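Local coordinates for protein putative esterase/lipase/thioesterase (Silicibacter sp., PDB 2PBL) that is probably a hydrolase of the alpha/beta hydrolase fold that cleaves ester or thioester bonds, at residues A[207-212]-A[225-230]; A[141-146]-A[163-168]. All coordinates share one frame; numbering follows the deposited sequence.

Contact 1 of 2, residues A[207-212]-A[225-230]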
# COMPACT_ATOMS: atom_id res chain seq x y z
N VAL A 207 -7.21 -1.64 12.26
CA VAL A 207 -6.52 -0.71 11.41
C VAL A 207 -5.50 0.06 12.27
O VAL A 207 -5.84 0.61 13.29
CB VAL A 207 -7.50 0.35 10.79
CG1 VAL A 207 -6.68 1.34 9.88
CG2 VAL A 207 -8.59 -0.32 10.00
N THR A 208 -4.26 0.12 11.79
CA THR A 208 -3.18 0.82 12.48
C THR A 208 -2.51 1.72 11.44
O THR A 208 -1.97 1.22 10.46
CB THR A 208 -2.15 -0.14 13.10
OG1 THR A 208 -2.80 -1.06 14.01
CG2 THR A 208 -1.08 0.65 13.89
N VAL A 209 -2.59 3.03 11.64
CA VAL A 209 -1.96 3.99 10.75
C VAL A 209 -0.53 4.18 11.23
O VAL A 209 -0.25 4.53 12.38
CB VAL A 209 -2.73 5.30 10.69
CG1 VAL A 209 -2.10 6.24 9.63
CG2 VAL A 209 -4.18 5.03 10.38
N TRP A 210 0.39 3.90 10.33
CA TRP A 210 1.81 3.90 10.63
C TRP A 210 2.44 5.00 9.82
O TRP A 210 2.38 5.01 8.61
CB TRP A 210 2.36 2.51 10.26
CG TRP A 210 3.72 2.25 10.71
CD1 TRP A 210 4.87 2.82 10.22
CD2 TRP A 210 4.11 1.42 11.80
NE1 TRP A 210 5.94 2.35 10.91
CE2 TRP A 210 5.51 1.50 11.90
CE3 TRP A 210 3.41 0.59 12.69
CZ2 TRP A 210 6.24 0.77 12.85
CZ3 TRP A 210 4.13 -0.12 13.64
CH2 TRP A 210 5.54 -0.04 13.70
N VAL A 211 3.10 5.94 10.48
CA VAL A 211 3.71 7.05 9.75
C VAL A 211 5.06 7.42 10.33
O VAL A 211 5.28 7.26 11.51
CB VAL A 211 2.74 8.25 9.76
CG1 VAL A 211 2.53 8.82 11.16
CG2 VAL A 211 3.21 9.33 8.80
N GLY A 212 5.97 7.89 9.50
CA GLY A 212 7.29 8.25 9.99
C GLY A 212 7.33 9.58 10.70
O GLY A 212 6.77 10.58 10.23
N TRP A 225 -5.63 12.36 10.33
CA TRP A 225 -6.98 12.45 9.80
C TRP A 225 -7.65 11.08 9.72
O TRP A 225 -8.84 10.97 10.10
CB TRP A 225 -7.07 13.15 8.47
CG TRP A 225 -6.78 14.62 8.57
CD1 TRP A 225 -7.05 15.45 9.63
CD2 TRP A 225 -6.20 15.43 7.56
NE1 TRP A 225 -6.62 16.72 9.34
CE2 TRP A 225 -6.10 16.74 8.07
CE3 TRP A 225 -5.75 15.18 6.27
CZ2 TRP A 225 -5.57 17.80 7.32
CZ3 TRP A 225 -5.22 16.23 5.52
CH2 TRP A 225 -5.12 17.53 6.07
N LEU A 226 -6.89 10.07 9.27
CA LEU A 226 -7.43 8.70 9.15
C LEU A 226 -7.69 8.11 10.54
O LEU A 226 -8.75 7.51 10.82
CB LEU A 226 -6.47 7.79 8.32
CG LEU A 226 -7.09 6.41 7.98
CD1 LEU A 226 -8.46 6.53 7.35
CD2 LEU A 226 -6.19 5.52 7.13
N VAL A 227 -6.73 8.32 11.43
CA VAL A 227 -6.83 7.89 12.81
C VAL A 227 -8.10 8.47 13.45
O VAL A 227 -8.90 7.74 14.08
CB VAL A 227 -5.55 8.23 13.61
CG1 VAL A 227 -5.78 7.97 15.07
CG2 VAL A 227 -4.37 7.46 13.10
N GLU A 228 -8.32 9.79 13.27
CA GLU A 228 -9.51 10.43 13.81
C GLU A 228 -10.83 9.93 13.24
O GLU A 228 -11.76 9.65 14.00
CB GLU A 228 -9.46 11.93 13.55
CG GLU A 228 -8.52 12.68 14.46
CD GLU A 228 -8.41 14.16 14.14
OE1 GLU A 228 -8.83 14.62 13.04
OE2 GLU A 228 -7.87 14.85 15.02
N ALA A 229 -10.90 9.84 11.92
CA ALA A 229 -12.14 9.42 11.24
C ALA A 229 -12.57 8.00 11.62
O ALA A 229 -13.74 7.74 11.81
CB ALA A 229 -11.95 9.49 9.77
N TRP A 230 -11.62 7.10 11.77
CA TRP A 230 -11.91 5.67 11.99
C TRP A 230 -11.61 5.17 13.40
O TRP A 230 -11.73 3.95 13.69
CB TRP A 230 -11.01 4.88 11.02
CG TRP A 230 -11.33 4.95 9.52
CD1 TRP A 230 -12.15 5.82 8.86
CD2 TRP A 230 -10.73 4.12 8.51
NE1 TRP A 230 -12.15 5.53 7.51
CE2 TRP A 230 -11.29 4.48 7.28
CE3 TRP A 230 -9.83 3.03 8.55
CZ2 TRP A 230 -10.93 3.87 6.10
CZ3 TRP A 230 -9.50 2.39 7.33
CH2 TRP A 230 -10.05 2.82 6.14

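Contact 2 of 2, residues A[141-146]-A[163-168]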
# COMPACT_ATOMS: atom_id res chain seq x y z
N HIS A 141 -3.39 4.46 0.77
CA HIS A 141 -4.72 4.86 0.34
C HIS A 141 -5.48 3.66 -0.21
O HIS A 141 -6.64 3.36 0.19
CB HIS A 141 -4.63 5.94 -0.72
CG HIS A 141 -5.88 6.10 -1.52
ND1 HIS A 141 -6.11 5.35 -2.65
CD2 HIS A 141 -6.98 6.86 -1.32
CE1 HIS A 141 -7.32 5.64 -3.10
NE2 HIS A 141 -7.86 6.56 -2.33
N LEU A 142 -4.83 2.91 -1.07
CA LEU A 142 -5.50 1.79 -1.74
C LEU A 142 -5.88 0.65 -0.77
O LEU A 142 -6.96 0.05 -0.87
CB LEU A 142 -4.61 1.29 -2.87
CG LEU A 142 -4.40 2.26 -4.05
CD1 LEU A 142 -3.20 1.84 -4.89
CD2 LEU A 142 -5.73 2.38 -4.88
N VAL A 143 -5.03 0.35 0.20
CA VAL A 143 -5.42 -0.70 1.16
C VAL A 143 -6.55 -0.22 2.07
O VAL A 143 -7.39 -1.01 2.44
CB VAL A 143 -4.24 -1.35 1.95
CG1 VAL A 143 -3.34 -2.14 1.02
CG2 VAL A 143 -3.49 -0.34 2.81
N ALA A 144 -6.61 1.08 2.39
CA ALA A 144 -7.69 1.64 3.19
C ALA A 144 -9.07 1.50 2.47
O ALA A 144 -10.05 1.12 3.09
CB ALA A 144 -7.41 3.06 3.51
N ARG A 145 -9.09 1.70 1.18
CA ARG A 145 -10.30 1.56 0.36
C ARG A 145 -10.82 0.13 0.30
O ARG A 145 -11.98 -0.10 -0.09
CB ARG A 145 -9.98 1.99 -1.07
CG ARG A 145 -9.50 3.40 -1.23
CD ARG A 145 -10.63 4.36 -0.95
NE ARG A 145 -11.62 4.26 -2.05
CZ ARG A 145 -12.90 3.87 -1.98
NH1 ARG A 145 -13.51 3.51 -0.85
NH2 ARG A 145 -13.59 3.84 -3.11
N MSE A 146 -9.95 -0.85 0.59
CA MSE A 146 -10.35 -2.26 0.57
C MSE A 146 -11.29 -2.62 1.70
O MSE A 146 -11.91 -3.69 1.66
CB MSE A 146 -9.13 -3.16 0.62
CG MSE A 146 -8.19 -3.06 -0.59
SE MSE A 146 -9.16 -3.36 -2.25
CE MSE A 146 -9.45 -1.38 -2.79
N VAL A 163 -5.40 -4.12 8.79
CA VAL A 163 -5.06 -3.20 7.71
C VAL A 163 -4.10 -2.16 8.29
O VAL A 163 -4.47 -1.44 9.25
CB VAL A 163 -6.27 -2.50 7.04
CG1 VAL A 163 -5.74 -1.60 5.93
CG2 VAL A 163 -7.22 -3.51 6.47
N VAL A 164 -2.92 -2.06 7.68
CA VAL A 164 -1.82 -1.15 8.11
C VAL A 164 -1.38 -0.27 6.96
O VAL A 164 -0.45 -0.62 6.20
CB VAL A 164 -0.60 -1.92 8.71
CG1 VAL A 164 0.45 -0.92 9.27
CG2 VAL A 164 -1.06 -2.86 9.80
N PRO A 165 -2.04 0.89 6.80
CA PRO A 165 -1.65 1.90 5.80
C PRO A 165 -0.47 2.66 6.33
O PRO A 165 -0.53 3.19 7.45
CB PRO A 165 -2.86 2.84 5.78
CG PRO A 165 -3.96 2.10 6.47
CD PRO A 165 -3.27 1.34 7.50
N ILE A 166 0.63 2.60 5.58
CA ILE A 166 1.86 3.18 5.99
C ILE A 166 1.95 4.52 5.25
O ILE A 166 2.00 4.56 4.01
CB ILE A 166 3.02 2.27 5.60
CG1 ILE A 166 2.84 0.85 6.21
CG2 ILE A 166 4.31 2.91 6.03
CD1 ILE A 166 3.82 -0.26 5.54
N SER A 167 1.95 5.61 6.01
CA SER A 167 2.04 6.95 5.43
C SER A 167 0.97 7.13 4.35
O SER A 167 1.26 7.53 3.22
CB SER A 167 3.43 7.15 4.86
OG SER A 167 4.42 6.70 5.81
N PRO A 168 -0.31 6.87 4.71
CA PRO A 168 -1.36 6.95 3.72
C PRO A 168 -1.83 8.37 3.29
O PRO A 168 -1.66 9.38 4.01
CB PRO A 168 -2.55 6.31 4.45
CG PRO A 168 -2.30 6.72 5.91
CD PRO A 168 -0.82 6.47 6.04

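Contact 1 of 2, residues A[207-212]-A[225-230]
Val207 meets the edge of the Trp230 indole, close to the plane of the ring. Both of its methyls take part. Val207 CG1 lies 3.8 Å from Trp230 CE3, and Val207 CG2 lies 3.9 Å from Trp230 CZ3, so the six-membered ring fits against the fork of the valine. The valine stands roughly perpendicular to the indole. Two residues on, Val209 meets a pair of helix residues. Val209 CB is 3.6 Å from Val227 CG2, and Val209 CG2 is 3.9 Å from Leu226 CD2. With CG1 of Val209 anti to the backbone N (chi1 -175°), CG2 is the methyl that reaches both partners. The contact is wholly apolar between the two segments.

The indole is positioned by its own helix and by outside residues. Leu226 CD1 sits over the centre of one ring face, 3.4 Å above the plane. Trp230 NE1 donates to Pro196 O, and Arg202 makes a cation-pi contact with the ring. Cutting Val207 back to an alanine is likely to leave the CE3-CZ3 edge of Trp230 without its two methyl neighbours, with a gap beside the ring.

Strand 207-212 and helix 225-230 run nearly antiparallel, at 164°, with their axes 8.8 Å apart at closest approach. They belong to a beta-alpha-beta unit in which helix 217-230 joins strand 206-212 to its parallel neighbour 233-237. Val207 and Val209 bond through their backbones to that neighbour. The side chains of Thr208 and Trp210 lie on the other face of the sheet and touch helix 255-261.

Contact 2 of 2, residues A[141-146]-A[163-168]
His141 and Pro168 bring the two backbones closest, with CA atoms 5.2 Å apart, while Val143 and Pro165 are 6.5 Å apart by the same measure. The centre of the contact is Val143, whose CG2 touches two residues of the strand. Val143 CG2 lies 4.0 Å from Val163 CG1. On Pro165, Val143 CG2 comes within 4.2 Å of the backbone atom CA. With CG1 of Val143 anti to the carbonyl carbon (chi1 -66°), CG2 is left between N and C, on the side that meets the strand. The side chains of Val143 and Val163 lie alongside, running opposite ways, and Val69 of strand 64-69 touches Val143 as well. Val163 CG1 also lies 3.9 Å from Val143 O, so it packs against the backbone too. That oxygen accepts a bond from Met146 N within the same segment. At the other end, Pro168 CB comes within 4.2 Å of His141 N.

Helix 138-145 starts within a GxSxG sequence (Gly135, Ser137, Gly139) that fits the nucleophile elbow of alpha/beta hydrolases. Val143 touches residues of this elbow. The contact therefore packs the probable nucleophile helix against the next strand of the central sheet. Pro168 is close to, but not in contact with, the putative triad of Ser137, His242 and Glu215.

The CB of His141 points away from the strand segment, and its NE2 is hydrogen-bonded to Glu194 O. Arg145 CG stands 3.5 Å over one face of the imidazole, nearer its margin. Trp74 meets the same ring edge-to-face.

Overall arrangement
The centres of contact 1 and contact 2 lie 9 Å apart. Along the chain they come in series, contact 2 first. Their strands, 160-166 and 206-212, are parallel neighbours in the same mixed sheet. Thr208 N lies 3.0 Å from Val163 O, and Trp210 O lies 2.7 Å from Ser167 N. Both are probable hydrogen bonds. Each contact packs a helix on this sheet: 138-145 in contact 2 and 217-230 in contact 1. Together they place two helices on adjacent interior strands of the alpha/beta hydrolase sheet, beside the probable elbow. Glu215, the putative triad acid, is hydrogen-bonded through OE2 to Gly212 N and Ser167 OG, at or just past the C-terminal ends of these strands.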